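Long-range contacts in uncharacterized protein (Legionella longbeachae NSW150, PDB 4JZA), which is a phosphoinositide phosphatase that probably hydrolyses phosphatidylinositol 3-phosphate and may thereby act on host lipid metabolism during infection: residues K68-T73 with A114-C119; L678-A683 with R752-L757; L686-C691 with S745-I750; Y695-S700 with E804-F809. All blocks are in the same frame, centred on the assembly; numbering follows the deposited sequence.

Contact 1. Residues K68-T73 with A114-C119; sequences KNTPLT and ALNWGC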
# COMPACT_ATOMS: atom_id res chain seq x y z
N LYS A 68 -2.04 25.40 -11.97
CA LYS A 68 -0.95 26.27 -11.59
C LYS A 68 0.37 25.56 -11.28
O LYS A 68 1.39 26.21 -11.15
CB LYS A 68 -1.34 27.02 -10.32
CG LYS A 68 -2.62 27.84 -10.39
CD LYS A 68 -2.31 29.32 -10.47
CE LYS A 68 -3.45 30.16 -9.92
NZ LYS A 68 -3.64 31.36 -10.76
N ASN A 69 0.39 24.24 -11.10
CA ASN A 69 1.67 23.58 -10.79
C ASN A 69 2.65 23.57 -11.94
O ASN A 69 3.85 23.67 -11.71
CB ASN A 69 1.45 22.15 -10.38
CG ASN A 69 0.81 22.03 -9.03
OD1 ASN A 69 0.79 22.97 -8.25
ND2 ASN A 69 0.31 20.85 -8.72
N THR A 70 2.14 23.50 -13.17
CA THR A 70 2.95 23.12 -14.33
C THR A 70 2.16 23.39 -15.58
O THR A 70 0.96 23.17 -15.57
CB THR A 70 3.27 21.61 -14.26
OG1 THR A 70 4.35 21.41 -13.36
CG2 THR A 70 3.71 21.04 -15.52
N PRO A 71 2.82 23.84 -16.66
CA PRO A 71 2.17 23.98 -17.95
C PRO A 71 2.02 22.67 -18.74
O PRO A 71 1.75 22.69 -19.94
CB PRO A 71 3.13 24.91 -18.70
CG PRO A 71 4.47 24.43 -18.26
CD PRO A 71 4.27 24.14 -16.78
N LEU A 72 2.20 21.53 -18.11
CA LEU A 72 2.24 20.30 -18.84
C LEU A 72 0.84 19.69 -18.84
O LEU A 72 0.08 19.84 -17.88
CB LEU A 72 3.25 19.37 -18.19
CG LEU A 72 4.72 19.77 -18.16
CD1 LEU A 72 5.53 18.71 -17.43
CD2 LEU A 72 5.28 19.92 -19.57
N THR A 73 0.51 19.00 -19.92
CA THR A 73 -0.80 18.40 -20.10
C THR A 73 -0.72 16.95 -19.68
O THR A 73 0.36 16.29 -19.70
CB THR A 73 -1.22 18.40 -21.59
OG1 THR A 73 -0.29 17.62 -22.36
CG2 THR A 73 -1.22 19.82 -22.15
N ALA A 114 6.06 14.04 -8.22
CA ALA A 114 6.37 15.15 -7.32
C ALA A 114 6.30 16.50 -8.05
O ALA A 114 5.85 17.49 -7.46
CB ALA A 114 7.73 14.97 -6.72
N LEU A 115 6.80 16.53 -9.29
CA LEU A 115 6.71 17.68 -10.19
C LEU A 115 5.28 18.06 -10.54
O LEU A 115 4.84 19.15 -10.21
CB LEU A 115 7.41 17.39 -11.50
CG LEU A 115 7.28 18.52 -12.55
CD1 LEU A 115 7.85 19.81 -12.00
CD2 LEU A 115 7.98 18.15 -13.84
N ASN A 116 4.55 17.19 -11.22
CA ASN A 116 3.20 17.57 -11.62
C ASN A 116 2.19 17.80 -10.45
O ASN A 116 1.27 18.61 -10.57
CB ASN A 116 2.62 16.57 -12.61
CG ASN A 116 1.25 17.01 -13.17
OD1 ASN A 116 0.21 16.39 -12.89
ND2 ASN A 116 1.26 18.09 -13.96
N TRP A 117 2.36 17.14 -9.32
CA TRP A 117 1.42 17.33 -8.21
C TRP A 117 1.99 18.31 -7.17
O TRP A 117 1.32 18.63 -6.20
CB TRP A 117 1.05 15.98 -7.54
CG TRP A 117 -0.14 15.30 -8.20
CD1 TRP A 117 -1.45 15.41 -7.83
CD2 TRP A 117 -0.11 14.46 -9.36
NE1 TRP A 117 -2.24 14.68 -8.70
CE2 TRP A 117 -1.44 14.11 -9.65
CE3 TRP A 117 0.90 14.01 -10.18
CZ2 TRP A 117 -1.77 13.28 -10.70
CZ3 TRP A 117 0.58 13.21 -11.24
CH2 TRP A 117 -0.76 12.84 -11.49
N GLY A 118 3.21 18.78 -7.40
CA GLY A 118 3.79 19.81 -6.55
C GLY A 118 3.96 19.37 -5.12
O GLY A 118 3.57 20.08 -4.21
N CYS A 119 4.57 18.21 -4.95
CA CYS A 119 4.75 17.61 -3.65
C CYS A 119 5.93 18.27 -2.96
O CYS A 119 7.03 18.26 -3.50
CB CYS A 119 5.05 16.12 -3.81
SG CYS A 119 3.71 15.08 -4.52
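The N69 side-chain amide donates a hydrogen bond to the backbone carbonyl of N116, ND2 to O 3.1 Å, with an N-H...O angle of 156°. The carbonyl oxygen lies close to the plane of the N69 amide, while the donor stands tilted by 34° from the plane of the carbonyl. With CG beside its own backbone N and anti to the carbonyl carbon (chi1 -71°), the N69 side chain is carried across to the end of the helix. That end is a Schellman motif: C119 N bonds to A114 O, G118 N returns to L115 O, and G118 turns the chain with a positive phi. N69 thus supplies a side-chain donor to a carbonyl of the last helical turn, where the helix has run out of following turns.

Beside this bond the packing is lighter. T70 crosses the N116 side chain at about a right angle, both its CB and its CG2 lying 4.1 Å from N116 ND2. T70 OG1 makes a weak hydrogen bond to N69 O and sits near L115 CD1. Further along, L72 CD1 approaches L115 CD2 at 4.4 Å, the apolar end of the contact.

Segment 68-73 lies in the loop between helices 41-62 and 74-87 and here meets the C-terminal end of helix 95-116. W117 turns back toward helix 41-62, its ring nearly parallel to that of Y63 and edge-to-face with F65, whereas L72 reaches L681 and V682 on helix 676-702, and L77 on helix 74-87 touches both L72 and N116.

Contact 2. Residues L678-A683 with R752-L757; sequences LCRLVA and RIEKIL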
# COMPACT_ATOMS: atom_id res chain seq x y z
N LEU A 678 11.32 19.10 -15.93
CA LEU A 678 10.37 20.11 -16.39
C LEU A 678 10.76 20.65 -17.76
O LEU A 678 9.91 20.79 -18.61
CB LEU A 678 10.31 21.26 -15.40
CG LEU A 678 9.39 22.42 -15.80
CD1 LEU A 678 7.95 22.04 -15.86
CD2 LEU A 678 9.51 23.59 -14.87
N CYS A 679 12.05 20.94 -17.95
CA CYS A 679 12.56 21.39 -19.22
C CYS A 679 12.47 20.28 -20.28
O CYS A 679 12.12 20.55 -21.41
CB CYS A 679 14.01 21.84 -19.12
SG CYS A 679 14.31 23.28 -18.04
N ARG A 680 12.82 19.06 -19.92
CA ARG A 680 12.79 17.94 -20.87
C ARG A 680 11.38 17.76 -21.43
O ARG A 680 11.22 17.58 -22.64
CB ARG A 680 13.22 16.66 -20.19
CG ARG A 680 12.85 15.41 -20.96
CD ARG A 680 13.58 14.20 -20.46
NE ARG A 680 14.97 14.29 -20.86
CZ ARG A 680 15.99 13.89 -20.10
NH1 ARG A 680 15.78 13.42 -18.86
NH2 ARG A 680 17.22 14.02 -20.56
N LEU A 681 10.40 17.84 -20.53
CA LEU A 681 9.01 17.64 -20.86
C LEU A 681 8.40 18.84 -21.54
O LEU A 681 7.50 18.69 -22.37
CB LEU A 681 8.20 17.32 -19.58
CG LEU A 681 8.43 15.96 -18.89
CD1 LEU A 681 7.49 15.75 -17.70
CD2 LEU A 681 8.29 14.82 -19.88
N VAL A 682 8.84 20.06 -21.17
CA VAL A 682 8.37 21.25 -21.85
C VAL A 682 8.83 21.18 -23.29
O VAL A 682 8.07 21.45 -24.19
CB VAL A 682 8.80 22.50 -21.14
CG1 VAL A 682 8.75 23.72 -22.05
CG2 VAL A 682 7.90 22.72 -19.95
N ALA A 683 10.04 20.74 -23.54
CA ALA A 683 10.49 20.67 -24.91
C ALA A 683 9.72 19.62 -25.69
O ALA A 683 9.53 19.76 -26.88
CB ALA A 683 11.97 20.40 -25.00
N ARG A 752 18.16 20.54 -27.99
CA ARG A 752 18.74 21.89 -27.92
C ARG A 752 17.81 22.82 -27.11
O ARG A 752 18.30 23.55 -26.24
CB ARG A 752 19.00 22.47 -29.30
CG ARG A 752 19.99 21.71 -30.18
CD ARG A 752 21.40 21.83 -29.64
NE ARG A 752 22.38 21.02 -30.38
CZ ARG A 752 23.14 21.46 -31.38
NH1 ARG A 752 23.05 22.72 -31.81
NH2 ARG A 752 23.99 20.62 -31.98
N ILE A 753 16.50 22.76 -27.36
CA ILE A 753 15.56 23.62 -26.66
C ILE A 753 15.47 23.19 -25.19
O ILE A 753 15.39 24.03 -24.33
CB ILE A 753 14.17 23.76 -27.39
CG1 ILE A 753 14.04 25.06 -28.15
CG2 ILE A 753 13.02 23.95 -26.42
CD1 ILE A 753 15.07 25.28 -29.22
N GLU A 754 15.50 21.88 -24.93
CA GLU A 754 15.55 21.35 -23.55
C GLU A 754 16.72 22.03 -22.83
O GLU A 754 16.57 22.58 -21.72
CB GLU A 754 15.74 19.80 -23.54
CG GLU A 754 15.95 19.18 -22.15
CD GLU A 754 16.17 17.66 -22.15
OE1 GLU A 754 16.87 17.15 -21.23
OE2 GLU A 754 15.64 16.95 -23.02
N LYS A 755 17.87 21.98 -23.48
CA LYS A 755 19.08 22.44 -22.85
C LYS A 755 19.10 23.94 -22.70
O LYS A 755 19.55 24.43 -21.69
CB LYS A 755 20.30 21.96 -23.64
CG LYS A 755 20.62 20.48 -23.41
CD LYS A 755 21.63 20.03 -24.44
CE LYS A 755 22.14 18.64 -24.16
NZ LYS A 755 23.55 18.54 -24.64
N ILE A 756 18.63 24.66 -23.70
CA ILE A 756 18.53 26.08 -23.63
C ILE A 756 17.61 26.52 -22.53
O ILE A 756 17.87 27.51 -21.86
CB ILE A 756 18.04 26.63 -24.94
CG1 ILE A 756 19.19 26.52 -25.98
CG2 ILE A 756 17.60 28.09 -24.80
CD1 ILE A 756 18.76 26.80 -27.42
N LEU A 757 16.52 25.79 -22.34
CA LEU A 757 15.62 26.08 -21.25
C LEU A 757 16.19 25.78 -19.85
O LEU A 757 15.83 26.45 -18.90
CB LEU A 757 14.35 25.30 -21.44
CG LEU A 757 13.38 25.67 -22.54
CD1 LEU A 757 12.40 24.51 -22.71
CD2 LEU A 757 12.60 26.91 -22.17
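C679, R680, V682 and A683 pack against I753, E754 and L757 in a buried helix-helix contact of the all-helical C-terminal part of the chain. The segments of helix 676-702 and helix 748-761 run roughly antiparallel, at 140° between their directions, and their axes come within 8.2 Å. The backbones are nearest at R680 and E754, whose small separation is matched by small side chains at C679 and A683.

One flank is polar. E754, extended from a CG anti to its own N (chi1 174°), lays its CG 3.6 Å from R680 CA before its carboxylate meets the arginine. The R680 chain bends at its third torsion and runs alongside the glutamate in the same direction. A salt bridge joins R680 NH2 to E754 OE1 at 3.2 Å, and a weak hydrogen bond goes from R680 NE to E754 OE2 at 3.5 Å. Guanidinium and carboxylate planes stand 86° apart, so the pair is not a coplanar two-pronged one. Buried as it is, the glutamate would probably be favoured in its charged form by this partner.

The other flank is apolar. A683 CB lies 4.0 Å from I753 CG2, and C679 SG is 4.0 Å from L757 CB. V682 crosses L757 at about a right angle, its CG1 3.8 Å from L757 CD1.

Contact 3. Residues L686-C691 with S745-I750; sequences LGESNC and SGKDNI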
# COMPACT_ATOMS: atom_id res chain seq x y z
N LEU A 686 6.37 21.07 -26.60
CA LEU A 686 6.53 21.96 -27.76
C LEU A 686 6.54 21.18 -29.08
O LEU A 686 5.92 21.57 -30.06
CB LEU A 686 7.81 22.78 -27.62
CG LEU A 686 7.57 23.95 -26.66
CD1 LEU A 686 8.85 24.53 -26.09
CD2 LEU A 686 6.75 25.05 -27.33
N GLY A 687 7.25 20.07 -29.10
CA GLY A 687 7.32 19.22 -30.29
C GLY A 687 8.27 19.79 -31.32
O GLY A 687 8.71 20.94 -31.21
N GLU A 688 8.54 18.98 -32.33
CA GLU A 688 9.57 19.27 -33.29
C GLU A 688 9.30 20.59 -34.03
O GLU A 688 10.17 21.44 -34.19
CB GLU A 688 9.67 18.11 -34.28
CG GLU A 688 11.03 18.02 -34.96
CD GLU A 688 10.98 17.32 -36.33
OE1 GLU A 688 11.99 17.32 -37.08
OE2 GLU A 688 9.93 16.75 -36.67
N SER A 689 8.08 20.75 -34.50
CA SER A 689 7.78 21.86 -35.36
C SER A 689 8.04 23.17 -34.59
O SER A 689 8.71 24.08 -35.10
CB SER A 689 6.36 21.77 -35.94
OG SER A 689 5.98 23.02 -36.52
N ASN A 690 7.52 23.25 -33.37
CA ASN A 690 7.71 24.46 -32.55
C ASN A 690 9.13 24.70 -32.10
O ASN A 690 9.63 25.84 -32.18
CB ASN A 690 6.81 24.45 -31.35
CG ASN A 690 5.41 24.88 -31.71
OD1 ASN A 690 5.23 25.57 -32.71
ND2 ASN A 690 4.43 24.45 -30.95
N CYS A 691 9.81 23.65 -31.65
CA CYS A 691 11.18 23.81 -31.22
C CYS A 691 12.02 24.37 -32.34
O CYS A 691 12.89 25.23 -32.07
CB CYS A 691 11.77 22.50 -30.67
SG CYS A 691 11.11 22.13 -29.04
N SER A 745 19.52 19.67 -36.59
CA SER A 745 18.27 19.68 -37.33
C SER A 745 17.25 18.70 -36.77
O SER A 745 17.62 17.63 -36.26
CB SER A 745 18.53 19.42 -38.83
OG SER A 745 19.75 18.73 -39.01
N GLY A 746 15.99 19.10 -36.85
CA GLY A 746 14.86 18.21 -36.67
C GLY A 746 14.58 17.76 -35.25
O GLY A 746 14.15 18.57 -34.42
N LYS A 747 14.76 16.46 -35.00
CA LYS A 747 14.65 15.88 -33.65
C LYS A 747 15.65 16.59 -32.74
O LYS A 747 15.33 16.91 -31.58
CB LYS A 747 14.98 14.35 -33.65
CG LYS A 747 13.80 13.39 -33.40
CD LYS A 747 13.26 12.75 -34.67
CE LYS A 747 13.16 13.76 -35.82
NZ LYS A 747 12.37 13.26 -36.97
N ASP A 748 16.86 16.81 -33.27
CA ASP A 748 17.95 17.43 -32.51
C ASP A 748 17.51 18.73 -31.81
O ASP A 748 17.85 18.97 -30.66
CB ASP A 748 19.17 17.67 -33.42
CG ASP A 748 20.50 17.38 -32.72
OD1 ASP A 748 20.65 17.68 -31.51
OD2 ASP A 748 21.40 16.84 -33.40
N ASN A 749 16.72 19.53 -32.51
CA ASN A 749 16.21 20.80 -32.00
C ASN A 749 15.46 20.69 -30.70
O ASN A 749 15.45 21.65 -29.94
CB ASN A 749 15.32 21.46 -33.04
CG ASN A 749 16.12 22.08 -34.20
OD1 ASN A 749 17.36 22.16 -34.15
ND2 ASN A 749 15.40 22.55 -35.23
N ILE A 750 14.81 19.56 -30.45
CA ILE A 750 14.07 19.36 -29.21
C ILE A 750 15.05 19.31 -28.02
O ILE A 750 14.78 19.91 -27.00
CB ILE A 750 13.21 18.09 -29.24
CG1 ILE A 750 12.16 18.19 -30.35
CG2 ILE A 750 12.47 17.88 -27.93
CD1 ILE A 750 11.16 17.02 -30.38
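I750 and C691 make the apolar part of this contact between helix 676-702 and the start of helix 748-761. I750 extends CD1 to the helix backbone, ending 3.8 Å from E688 N, and CG1 stays within 4.3 Å of C691 SG. C691 in turn places its CB 3.8 Å from N749 O. The helix is kinked here: the backbone N atoms of E688 and S689 have no bond to the preceding turn, G687 takes a positive phi, and the terminal methyl of I750 lies beside this irregular turn.

Polar groups meet without a hydrogen bond between the segments. E688, its CG anti to the backbone N (chi1 -156°) and its chain extended beyond, lies alongside G746 with OE1 directed to the backbone there. K747 NZ is 4.1 Å from E688 OE1, opposite charges beyond salt-bridge range, and the lysine is poorly ordered.

Backbone bonds and an outside link shape the second segment. S745 to D748 form a type II' beta turn closed by D748 N to S745 O at 3.2 Å, with G746 providing the positive phi that the first inner position of such a turn needs. The amide of N749 bonds through ND2 to T692 OG1 and through OD1 to S744 OG, and T692 OG1 also bonds to E688 O.

Such an interface rests mainly on van der Waals packing against backbone; the E688 to K747 attraction is probably a modest electrostatic contribution, and N749 provides a hydrogen-bonded link to helix 676-702 through T692.

Contact 4. Residues Y695-S700 with E804-F809; sequences YDALHS and EWTKLF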
# COMPACT_ATOMS: atom_id res chain seq x y z
N TYR A 695 14.05 27.69 -32.30
CA TYR A 695 15.48 27.56 -32.59
C TYR A 695 15.90 28.49 -33.74
O TYR A 695 16.76 29.33 -33.56
CB TYR A 695 15.85 26.10 -32.90
CG TYR A 695 17.34 25.85 -32.94
CD1 TYR A 695 18.02 25.49 -31.78
CD2 TYR A 695 18.05 25.97 -34.12
CE1 TYR A 695 19.37 25.25 -31.80
CE2 TYR A 695 19.42 25.76 -34.14
CZ TYR A 695 20.07 25.41 -32.98
OH TYR A 695 21.42 25.21 -33.00
N ASP A 696 15.30 28.38 -34.90
CA ASP A 696 15.73 29.26 -36.01
C ASP A 696 15.70 30.76 -35.64
O ASP A 696 16.69 31.48 -35.82
CB ASP A 696 14.90 28.98 -37.30
CG ASP A 696 15.07 27.54 -37.80
OD1 ASP A 696 16.15 26.92 -37.56
OD2 ASP A 696 14.11 27.01 -38.39
N ALA A 697 14.56 31.24 -35.15
CA ALA A 697 14.44 32.63 -34.69
C ALA A 697 15.53 33.01 -33.69
O ALA A 697 16.17 34.01 -33.83
CB ALA A 697 13.05 32.91 -34.10
N LEU A 698 15.75 32.18 -32.70
CA LEU A 698 16.83 32.44 -31.75
C LEU A 698 18.24 32.42 -32.34
O LEU A 698 19.09 33.24 -31.93
CB LEU A 698 16.73 31.47 -30.59
CG LEU A 698 17.58 31.79 -29.38
CD1 LEU A 698 17.39 33.19 -28.82
CD2 LEU A 698 17.27 30.73 -28.32
N HIS A 699 18.47 31.53 -33.30
CA HIS A 699 19.76 31.41 -33.94
C HIS A 699 20.09 32.75 -34.54
O HIS A 699 21.19 33.24 -34.37
CB HIS A 699 19.78 30.30 -34.99
CG HIS A 699 21.15 29.97 -35.50
ND1 HIS A 699 21.69 30.57 -36.62
CD2 HIS A 699 22.09 29.11 -35.04
CE1 HIS A 699 22.90 30.10 -36.83
NE2 HIS A 699 23.17 29.21 -35.89
N SER A 700 19.16 33.37 -35.26
CA SER A 700 19.50 34.64 -35.90
C SER A 700 19.72 35.70 -34.88
O SER A 700 20.73 36.41 -34.92
CB SER A 700 18.43 35.11 -36.84
OG SER A 700 17.81 34.02 -37.45
N GLU A 804 8.39 38.54 -31.99
CA GLU A 804 9.14 39.48 -31.23
C GLU A 804 10.63 39.33 -31.51
O GLU A 804 11.32 40.32 -31.75
CB GLU A 804 8.85 39.30 -29.77
CG GLU A 804 9.78 40.06 -28.86
CD GLU A 804 9.22 40.13 -27.46
OE1 GLU A 804 9.78 39.56 -26.47
OE2 GLU A 804 8.14 40.75 -27.37
N TRP A 805 11.13 38.10 -31.55
CA TRP A 805 12.56 37.94 -31.83
C TRP A 805 12.90 38.32 -33.25
O TRP A 805 13.94 38.88 -33.49
CB TRP A 805 13.04 36.51 -31.56
CG TRP A 805 12.99 36.11 -30.11
CD1 TRP A 805 12.87 36.91 -29.03
CD2 TRP A 805 13.07 34.78 -29.61
NE1 TRP A 805 12.85 36.17 -27.88
CE2 TRP A 805 12.98 34.85 -28.22
CE3 TRP A 805 13.22 33.55 -30.21
CZ2 TRP A 805 13.03 33.73 -27.42
CZ3 TRP A 805 13.29 32.44 -29.41
CH2 TRP A 805 13.19 32.55 -28.02
N THR A 806 12.01 38.01 -34.19
CA THR A 806 12.29 38.34 -35.57
C THR A 806 12.41 39.85 -35.73
O THR A 806 13.28 40.32 -36.41
CB THR A 806 11.25 37.71 -36.50
OG1 THR A 806 11.38 36.27 -36.44
CG2 THR A 806 11.49 38.14 -37.89
N LYS A 807 11.54 40.61 -35.06
CA LYS A 807 11.62 42.06 -35.12
C LYS A 807 12.94 42.63 -34.57
O LYS A 807 13.64 43.42 -35.24
CB LYS A 807 10.49 42.66 -34.32
CG LYS A 807 9.64 43.60 -35.14
CD LYS A 807 8.20 43.04 -35.21
CE LYS A 807 7.25 43.98 -35.96
NZ LYS A 807 5.99 44.18 -35.18
N LEU A 808 13.29 42.22 -33.35
CA LEU A 808 14.60 42.55 -32.80
C LEU A 808 15.73 42.23 -33.75
O LEU A 808 16.61 43.03 -33.89
CB LEU A 808 14.83 41.83 -31.48
CG LEU A 808 13.91 42.34 -30.36
CD1 LEU A 808 13.87 41.36 -29.17
CD2 LEU A 808 14.29 43.73 -29.90
N PHE A 809 15.70 41.09 -34.42
CA PHE A 809 16.73 40.71 -35.41
C PHE A 809 16.77 41.65 -36.62
O PHE A 809 17.82 42.17 -36.97
CB PHE A 809 16.53 39.24 -35.87
CG PHE A 809 17.40 38.85 -37.04
CD1 PHE A 809 18.80 38.79 -36.92
CD2 PHE A 809 16.82 38.55 -38.26
CE1 PHE A 809 19.60 38.45 -38.01
CE2 PHE A 809 17.62 38.23 -39.34
CZ PHE A 809 19.01 38.17 -39.21
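W805 fills the buried half of a nearly parallel helix pair in the C-terminal helical region: segments 695-700 and 804-809, on helices 676-702 and 794-817, run at 24° to each other, their axes 9.0 Å apart at closest. The indole is met from two directions. A697 CB lies at its edge, in the ring plane, 3.9 Å from CE3; L698 lies above, its CB 3.8 Å from CZ3 and its CD1 over one face in a CH-pi contact, 4.3 Å from the centre of the six-membered ring. CG anti to the backbone N (chi1 -167°) carries the L698 branch to that face of the indole. L698 also touches V777, and W805 touches L781, so helix 772-782 closes in on this buried side.

T806, S700 and F809, on the other side, are partly exposed. T806 and A697 are only loosely opposed, OG1 to CB 4.4 Å, and that hydroxyl bonds instead to V802 O. Beyond them S700 still packs closely on F809. S700 OG returns to its own helix, bonding to D696 O at 3.2 Å, while its methylene carbon CB sits over the middle of the F809 ring, 3.6 Å from the centroid and 9° off the ring normal.

Contacts 2, 3 and 4 share helix 676-702, which meets helix 748-761 in the first two and helix 794-817 in the last. Contacts 2 and 3 are the closest pair, centres 10 Å apart, and join where A683 CB lies 3.5 Å from I750 O. Y695 links contact 4 to both, near I753, R752 and N749. Contact 1 touches contact 2, its centre 16 Å away, through L72 CD1 and L681 CD1 at 3.6 Å, so it connects the helices 41-62, 74-87 and 95-116 to the C-terminal ones. Centres lie about 23, 34, 40 and 51 Å from the chain centre for contacts 1 to 4.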